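Local atomic coordinates of SnoaL-like domain-containing protein (Kribbella flavida, PDB entry 4GB5), a protein that is of unknown function but carries a SnoaL-like domain of the NTF2 clan, a cone-shaped alpha+beta fold in which related proteins enclose a binding or catalytic pocket. Residues Glu12-Phe17 with Gly131-Ser135; Gly111-Trp115 with Asn146-Ala150. All coordinates share one frame; numbering follows the deposited sequence.

Contact 1: residues Glu12-Phe17 with Gly131-Ser135; sequences EIIELF and GWRLS
The CG1-CD1 arm of Ile13 lies over one face of the Trp132 indole, in a largely apolar contact between helix 6-25 and the start of strand 131-145. Its CD1 stands 3.7 Å from the centroid of the six-membered ring and only 6° off the ring normal, a CH-pi contact over the middle of the face; CG1 lies over the CG-CD2 side, 3.7 Å from Trp132 CD2. With CG1 anti to the carbonyl carbon (chi1 -71°) and CD1 extended beyond it, the whole ethyl arm of Ile13 runs across the indole.

The aliphatic contacts continue along the strand. Leu16 points at it and spans three residues: CD1 is 3.9 Å from Trp132 CB and 4.1 Å from Leu134 CG, while CD2 rests 3.6 Å from Trp132 O. At the next residue, the Phe17 ring meets Leu134, with CE2 4.0 Å from Leu134 CD2.

The polar groups sit at the margins. In one of the two modelled conformers of Glu12, OE1 comes to the edge of the indole near Trp132 CD1, a less certain contact; no hydrogen bond joins the two segments. Trp132 NE1 instead bonds Asp9 OD1, one helical turn before Ile13 on helix 6-25, which helps fix the ring's rotation. A leucine in place of Trp132 would probably leave Asp9 without this donor and open a gap beside Ile13. Arg133 turns away from the helix and folds back so that NH1 bonds Trp132 O at 3.0 Å.

Ile13 and Phe17 also touch strands 74-87 and 90-102. The axis of residues 12-17 crosses that of residues 131-135 at -51°, with the N-terminal helix laid over the concave side of the curved sheet as in the NTF2-like alpha+beta fold.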
ATOM      1  N   GLU A  12      15.420   2.878  -7.233  0.56  8.82           N
ATOM      2  CA  GLU A  12      15.240   4.299  -7.484  0.56  9.34           C
ATOM      3  C   GLU A  12      13.940   4.560  -8.244  0.56 10.35           C
ATOM      4  O   GLU A  12      13.230   5.553  -7.962  0.56  9.99           O
ATOM      5  CB  GLU A  12      16.458   4.906  -8.192  0.56  9.18           C
ATOM      6  CG  GLU A  12      17.679   5.066  -7.276  0.56 11.05           C
ATOM      7  CD  GLU A  12      18.890   5.621  -7.985  0.56 19.60           C
ATOM      8  OE1 GLU A  12      18.804   5.871  -9.206  0.56 21.65           O
ATOM      9  OE2 GLU A  12      19.928   5.822  -7.307  0.56 18.94           O
ATOM     10  N   ILE A  13      13.605   3.661  -9.167  1.00  8.97           N
ATOM     11  CA  ILE A  13      12.362   3.772  -9.946  1.00  7.42           C
ATOM     12  C   ILE A  13      11.179   3.561  -9.009  1.00  8.39           C
ATOM     13  O   ILE A  13      10.183   4.310  -9.071  1.00 10.17           O
ATOM     14  CB  ILE A  13      12.364   2.800 -11.116  1.00  8.65           C
ATOM     15  CG1 ILE A  13      13.360   3.266 -12.160  1.00  8.74           C
ATOM     16  CG2 ILE A  13      10.954   2.632 -11.742  1.00 11.22           C
ATOM     17  CD1 ILE A  13      13.616   2.187 -13.199  1.00 11.71           C
ATOM     18  N   ILE A  14      11.239   2.564  -8.135  1.00  8.15           N
ATOM     19  CA  ILE A  14      10.147   2.364  -7.176  1.00  7.98           C
ATOM     20  C   ILE A  14      10.024   3.592  -6.281  1.00 10.80           C
ATOM     21  O   ILE A  14       8.904   4.068  -6.026  1.00  9.97           O
ATOM     22  CB  ILE A  14      10.275   1.025  -6.410  1.00  7.63           C
ATOM     23  CG1 ILE A  14      10.066  -0.113  -7.379  1.00  7.48           C
ATOM     24  CG2 ILE A  14       9.259   0.931  -5.255  1.00  8.23           C
ATOM     25  CD1 ILE A  14      10.350  -1.485  -6.866  1.00 10.47           C
ATOM     26  N   GLU A  15      11.128   4.114  -5.797  1.00  7.97           N
ATOM     27  CA  GLU A  15      11.077   5.291  -4.918  1.00  7.76           C
ATOM     28  C   GLU A  15      10.451   6.466  -5.616  1.00  7.86           C
ATOM     29  O   GLU A  15       9.802   7.295  -4.971  1.00  9.45           O
ATOM     30  CB  GLU A  15      12.485   5.631  -4.456  1.00 10.68           C
ATOM     31  CG  GLU A  15      12.580   6.765  -3.515  1.00 10.50           C
ATOM     32  CD  GLU A  15      13.958   6.891  -2.909  1.00 14.99           C
ATOM     33  OE1 GLU A  15      14.297   6.151  -1.949  1.00 15.74           O
ATOM     34  OE2 GLU A  15      14.712   7.739  -3.425  1.00 24.63           O
ATOM     35  N   LEU A  16      10.605   6.595  -6.932  1.00  7.83           N
ATOM     36  CA  LEU A  16       9.957   7.699  -7.641  1.00  8.36           C
ATOM     37  C   LEU A  16       8.478   7.734  -7.431  1.00  9.30           C
ATOM     38  O   LEU A  16       7.862   8.814  -7.438  1.00  9.99           O
ATOM     39  CB  LEU A  16      10.118   7.618  -9.152  1.00 13.04           C
ATOM     40  CG  LEU A  16      11.373   8.156  -9.747  1.00 17.68           C
ATOM     41  CD1 LEU A  16      11.386   7.874 -11.222  1.00 15.24           C
ATOM     42  CD2 LEU A  16      11.413   9.662  -9.525  1.00 13.47           C
ATOM     43  N   PHE A  17       7.871   6.561  -7.252  1.00  8.43           N
ATOM     44  CA  PHE A  17       6.439   6.512  -6.998  1.00  6.94           C
ATOM     45  C   PHE A  17       6.077   7.038  -5.614  1.00  8.59           C
ATOM     46  O   PHE A  17       4.980   7.560  -5.430  1.00  7.99           O
ATOM     47  CB  PHE A  17       5.895   5.094  -7.230  1.00  8.72           C
ATOM     48  CG  PHE A  17       5.789   4.778  -8.661  1.00  6.31           C
ATOM     49  CD1 PHE A  17       4.567   4.973  -9.319  1.00  6.75           C
ATOM     50  CD2 PHE A  17       6.857   4.344  -9.409  1.00  7.93           C
ATOM     51  CE1 PHE A  17       4.417   4.712 -10.658  1.00  8.55           C
ATOM     52  CE2 PHE A  17       6.732   4.119 -10.754  1.00 10.30           C
ATOM     53  CZ  PHE A  17       5.502   4.282 -11.402  1.00  9.58           C
ATOM     54  N   GLY A 131      19.153  11.570 -12.613  1.00 17.99           N
ATOM     55  CA  GLY A 131      18.493  10.406 -12.056  1.00 15.76           C
ATOM     56  C   GLY A 131      17.228  10.021 -12.814  1.00 11.72           C
ATOM     57  O   GLY A 131      16.828  10.671 -13.788  1.00 13.91           O
ATOM     58  N   TRP A 132      16.614   8.934 -12.386  1.00 11.74           N
ATOM     59  CA  TRP A 132      15.384   8.459 -13.013  1.00  9.96           C
ATOM     60  C   TRP A 132      14.269   9.478 -12.887  1.00 10.69           C
ATOM     61  O   TRP A 132      14.098  10.110 -11.821  1.00 11.26           O
ATOM     62  CB  TRP A 132      14.959   7.117 -12.441  1.00 10.19           C
ATOM     63  CG  TRP A 132      15.837   5.983 -12.904  1.00 10.00           C
ATOM     64  CD1 TRP A 132      16.942   5.469 -12.254  1.00 11.66           C
ATOM     65  CD2 TRP A 132      15.717   5.238 -14.132  1.00 10.11           C
ATOM     66  NE1 TRP A 132      17.497   4.457 -13.004  1.00 13.19           N
ATOM     67  CE2 TRP A 132      16.757   4.284 -14.151  1.00 13.11           C
ATOM     68  CE3 TRP A 132      14.793   5.254 -15.189  1.00 11.13           C
ATOM     69  CZ2 TRP A 132      16.920   3.375 -15.205  1.00 13.95           C
ATOM     70  CZ3 TRP A 132      14.963   4.360 -16.247  1.00 11.19           C
ATOM     71  CH2 TRP A 132      16.023   3.436 -16.241  1.00 12.63           C
ATOM     72  N   ARG A 133      13.460   9.585 -13.944  1.00 11.81           N
ATOM     73  CA  ARG A 133      12.272  10.430 -13.929  1.00  9.45           C
ATOM     74  C   ARG A 133      11.129   9.742 -14.652  1.00 12.08           C
ATOM     75  O   ARG A 133      11.343   8.980 -15.605  1.00 11.01           O
ATOM     76  CB  ARG A 133      12.549  11.762 -14.699  1.00 10.55           C
ATOM     77  CG  ARG A 133      13.602  12.708 -14.073  1.00 10.23           C
ATOM     78  CD  ARG A 133      13.144  13.269 -12.746  1.00  9.41           C
ATOM     79  NE  ARG A 133      14.081  14.260 -12.212  1.00 12.56           N
ATOM     80  CZ  ARG A 133      15.153  13.974 -11.497  1.00 15.65           C
ATOM     81  NH1 ARG A 133      15.471  12.737 -11.196  1.00 14.68           N
ATOM     82  NH2 ARG A 133      15.909  14.974 -11.042  1.00 18.24           N
ATOM     83  N   LEU A 134       9.915  10.020 -14.210  1.00  9.37           N
ATOM     84  CA  LEU A 134       8.729   9.492 -14.858  1.00  9.02           C
ATOM     85  C   LEU A 134       8.378  10.382 -16.060  1.00 12.57           C
ATOM     86  O   LEU A 134       8.068  11.572 -15.902  1.00 11.37           O
ATOM     87  CB  LEU A 134       7.547   9.448 -13.877  1.00  8.74           C
ATOM     88  CG  LEU A 134       7.636   8.478 -12.705  1.00  7.93           C
ATOM     89  CD1 LEU A 134       6.458   8.594 -11.784  1.00 10.44           C
ATOM     90  CD2 LEU A 134       7.747   7.053 -13.219  1.00 14.75           C
ATOM     91  N   SER A 135       8.435   9.797 -17.248  1.00 11.35           N
ATOM     92  CA  SER A 135       8.226  10.506 -18.514  1.00 10.54           C
ATOM     93  C   SER A 135       6.830  10.334 -19.090  1.00 11.23           C
ATOM     94  O   SER A 135       6.417  11.117 -19.925  1.00 11.64           O
ATOM     95  CB  SER A 135       9.239  10.027 -19.559  1.00 12.09           C
ATOM     96  OG  SER A 135       9.178   8.608 -19.658  1.00 12.60           O
TER

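Contact 2: residues Gly111-Trp115 with Asn146-Ala150; sequences GPDRW and NAHLA
Asn146 ties its segment to Arg114 and Pro112 at the far end of the NTF2-like sheet, where the chain leaves strand 131-145, turns into the short, weakly bonded helix 148-151 and packs against the entry to strand 114-128. Its CB lies 3.4 Å from Arg114 O. From there CG, anti to its own carbonyl carbon (chi1 -55°), swings the amide between that carbonyl and Pro112. OD1 meets the proline ring, 3.7 Å from Pro112 CB. ND2 passes Pro112 CB on its way to Arg114 O, to which it gives a 2.9 Å hydrogen bond, nearly straight at 169°; the acceptor lies in the amide plane, while the donor is tilted from the carbonyl plane.

Arg114 starts away from residues 146-150, but two bends bring NH1 back beside the Asn146 amide, where it makes a salt bridge with Glu145; a phosphate ion lies near the Arg114 side chain. Leu149 CD1 rests against the backbone of residues 112-114, 3.5 Å from Pro112 O, and Pro112 CG meets the edge of the His148 ring.

Trp115 closes the other end. Its NE1 bonds Gln144, and its ring also stacks with His101. CD1 runs past Ala147 CA, and the methyl of Ala150 sits over one face of the indole: Ala150 CB is 3.5 Å from the centroid of the six-membered ring of Trp115, 2° off its normal.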
ATOM      1  N   GLY A 111     -23.621  15.287   2.287  1.00 31.63           N
ATOM      2  CA  GLY A 111     -23.487  14.137   1.421  1.00 25.18           C
ATOM      3  C   GLY A 111     -22.115  13.500   1.505  1.00 20.90           C
ATOM      4  O   GLY A 111     -21.325  13.785   2.406  1.00 22.14           O
ATOM      5  N   PRO A 112     -21.828  12.600   0.562  1.00 19.54           N
ATOM      6  CA  PRO A 112     -20.516  11.954   0.551  1.00 18.70           C
ATOM      7  C   PRO A 112     -19.425  12.979   0.362  1.00 15.61           C
ATOM      8  O   PRO A 112     -19.632  14.001  -0.278  1.00 15.93           O
ATOM      9  CB  PRO A 112     -20.609  11.001  -0.638  1.00 22.31           C
ATOM     10  CG  PRO A 112     -21.637  11.563  -1.510  1.00 29.91           C
ATOM     11  CD  PRO A 112     -22.626  12.262  -0.628  1.00 26.87           C
ATOM     12  N   ASP A 113     -18.250  12.698   0.907  1.00 14.27           N
ATOM     13  CA  ASP A 113     -17.176  13.650   0.785  1.00 11.75           C
ATOM     14  C   ASP A 113     -15.893  13.069   0.251  1.00 11.10           C
ATOM     15  O   ASP A 113     -14.927  13.784   0.121  1.00 11.33           O
ATOM     16  CB  ASP A 113     -16.915  14.371   2.096  1.00 12.07           C
ATOM     17  CG  ASP A 113     -16.309  13.496   3.157  1.00 15.64           C
ATOM     18  OD1 ASP A 113     -16.177  12.289   2.936  1.00 17.66           O
ATOM     19  OD2 ASP A 113     -16.004  14.074   4.234  1.00 22.13           O
ATOM     20  N   ARG A 114     -15.886  11.800  -0.117  1.00  9.98           N
ATOM     21  CA  ARG A 114     -14.628  11.187  -0.535  1.00  9.24           C
ATOM     22  C   ARG A 114     -14.747  10.560  -1.907  1.00  9.58           C
ATOM     23  O   ARG A 114     -15.568   9.655  -2.131  1.00 10.86           O
ATOM     24  CB  ARG A 114     -14.135  10.140   0.467  1.00  8.82           C
ATOM     25  CG  ARG A 114     -12.728   9.600   0.224  1.00  8.15           C
ATOM     26  CD  ARG A 114     -12.763   8.443  -0.705  1.00 10.59           C
ATOM     27  NE  ARG A 114     -13.179   7.193  -0.078  1.00  8.76           N
ATOM     28  CZ  ARG A 114     -14.228   6.443  -0.409  1.00 10.27           C
ATOM     29  NH1 ARG A 114     -15.160   6.851  -1.268  1.00 10.70           N
ATOM     30  NH2 ARG A 114     -14.424   5.281   0.223  1.00 12.90           N
ATOM     31  N   TRP A 115     -13.948  11.069  -2.841  1.00  9.73           N
ATOM     32  CA  TRP A 115     -13.851  10.534  -4.185  1.00  8.78           C
ATOM     33  C   TRP A 115     -12.716   9.514  -4.170  1.00  8.05           C
ATOM     34  O   TRP A 115     -11.566   9.836  -3.894  1.00  7.87           O
ATOM     35  CB  TRP A 115     -13.520  11.664  -5.189  1.00 11.06           C
ATOM     36  CG  TRP A 115     -13.231  11.203  -6.573  1.00  8.44           C
ATOM     37  CD1 TRP A 115     -13.820  10.145  -7.278  1.00  9.66           C
ATOM     38  CD2 TRP A 115     -12.284  11.791  -7.477  1.00 10.67           C
ATOM     39  NE1 TRP A 115     -13.269  10.073  -8.546  1.00 11.56           N
ATOM     40  CE2 TRP A 115     -12.317  11.058  -8.666  1.00 12.21           C
ATOM     41  CE3 TRP A 115     -11.383  12.850  -7.369  1.00 13.92           C
ATOM     42  CZ2 TRP A 115     -11.508  11.377  -9.748  1.00 11.51           C
ATOM     43  CZ3 TRP A 115     -10.581  13.140  -8.425  1.00 15.81           C
ATOM     44  CH2 TRP A 115     -10.667  12.430  -9.621  1.00 14.76           C
ATOM     45  N   ASN A 146     -18.069   7.941  -5.881  1.00 14.33           N
ATOM     46  CA  ASN A 146     -18.365   9.363  -5.778  1.00 15.71           C
ATOM     47  C   ASN A 146     -17.624  10.215  -6.814  1.00 16.05           C
ATOM     48  O   ASN A 146     -17.218  11.324  -6.520  1.00 16.62           O
ATOM     49  CB  ASN A 146     -18.150   9.892  -4.358  1.00 15.59           C
ATOM     50  CG  ASN A 146     -18.943   9.111  -3.327  1.00 15.52           C
ATOM     51  OD1 ASN A 146     -20.120   8.795  -3.555  1.00 17.73           O
ATOM     52  ND2 ASN A 146     -18.313   8.749  -2.219  1.00 14.46           N
ATOM     53  N   ALA A 147     -17.547   9.727  -8.047  1.00 15.96           N
ATOM     54  CA  ALA A 147     -16.855  10.468  -9.104  1.00 20.34           C
ATOM     55  C   ALA A 147     -17.503  11.822  -9.368  1.00 18.48           C
ATOM     56  O   ALA A 147     -16.849  12.770  -9.838  1.00 21.16           O
ATOM     57  CB  ALA A 147     -16.809   9.653 -10.357  1.00 20.89           C
ATOM     58  N   HIS A 148     -18.790  11.945  -9.058  1.00 20.26           N
ATOM     59  CA  HIS A 148     -19.474  13.227  -9.251  1.00 24.99           C
ATOM     60  C   HIS A 148     -18.839  14.339  -8.407  1.00 22.27           C
ATOM     61  O   HIS A 148     -18.978  15.518  -8.730  1.00 25.70           O
ATOM     62  CB  HIS A 148     -20.962  13.115  -8.914  1.00 29.15           C
ATOM     63  CG  HIS A 148     -21.240  13.004  -7.444  1.00 35.83           C
ATOM     64  ND1 HIS A 148     -21.071  11.831  -6.742  1.00 29.52           N
ATOM     65  CD2 HIS A 148     -21.670  13.921  -6.542  1.00 29.58           C
ATOM     66  CE1 HIS A 148     -21.387  12.025  -5.474  1.00 28.65           C
ATOM     67  NE2 HIS A 148     -21.758  13.286  -5.325  1.00 32.64           N
ATOM     68  N   LEU A 149     -18.150  13.982  -7.325  1.00 22.56           N
ATOM     69  CA  LEU A 149     -17.481  14.991  -6.498  1.00 22.88           C
ATOM     70  C   LEU A 149     -16.270  15.628  -7.198  1.00 24.53           C
ATOM     71  O   LEU A 149     -15.874  16.748  -6.874  1.00 30.00           O
ATOM     72  CB  LEU A 149     -17.020  14.361  -5.172  1.00 23.76           C
ATOM     73  CG  LEU A 149     -18.115  13.825  -4.248  1.00 24.30           C
ATOM     74  CD1 LEU A 149     -17.547  13.251  -2.924  1.00 22.28           C
ATOM     75  CD2 LEU A 149     -19.077  14.925  -3.951  1.00 24.65           C
ATOM     76  N   ALA A 150     -15.651  14.897  -8.112  1.00 22.16           N
ATOM     77  CA  ALA A 150     -14.539  15.446  -8.882  1.00 23.42           C
ATOM     78  C   ALA A 150     -15.028  16.591  -9.760  1.00 33.65           C
ATOM     79  O   ALA A 150     -14.251  17.451 -10.154  1.00 34.99           O
ATOM     80  CB  ALA A 150     -13.892  14.368  -9.717  1.00 25.20           C
TER

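Contacts 1 and 2 lie on opposite sides of the chain's centre, with their own centres 30 Å apart and their nearest atoms about 17 Å apart, so neither touches the other. What joins them is the pair of neighbouring antiparallel strands 114-128 and 131-145. Residues 131-135 open the second of these strands, and residues 146-150 follow its end; residues 111-115 lead into the first. Contact 1 is buried, with the N-terminal helix against the sheet, whereas contact 2 is at the surface. No active site is established here; the phosphate about 3 Å from the Arg114 side chain at contact 2 probably came from the crystallisation liquor.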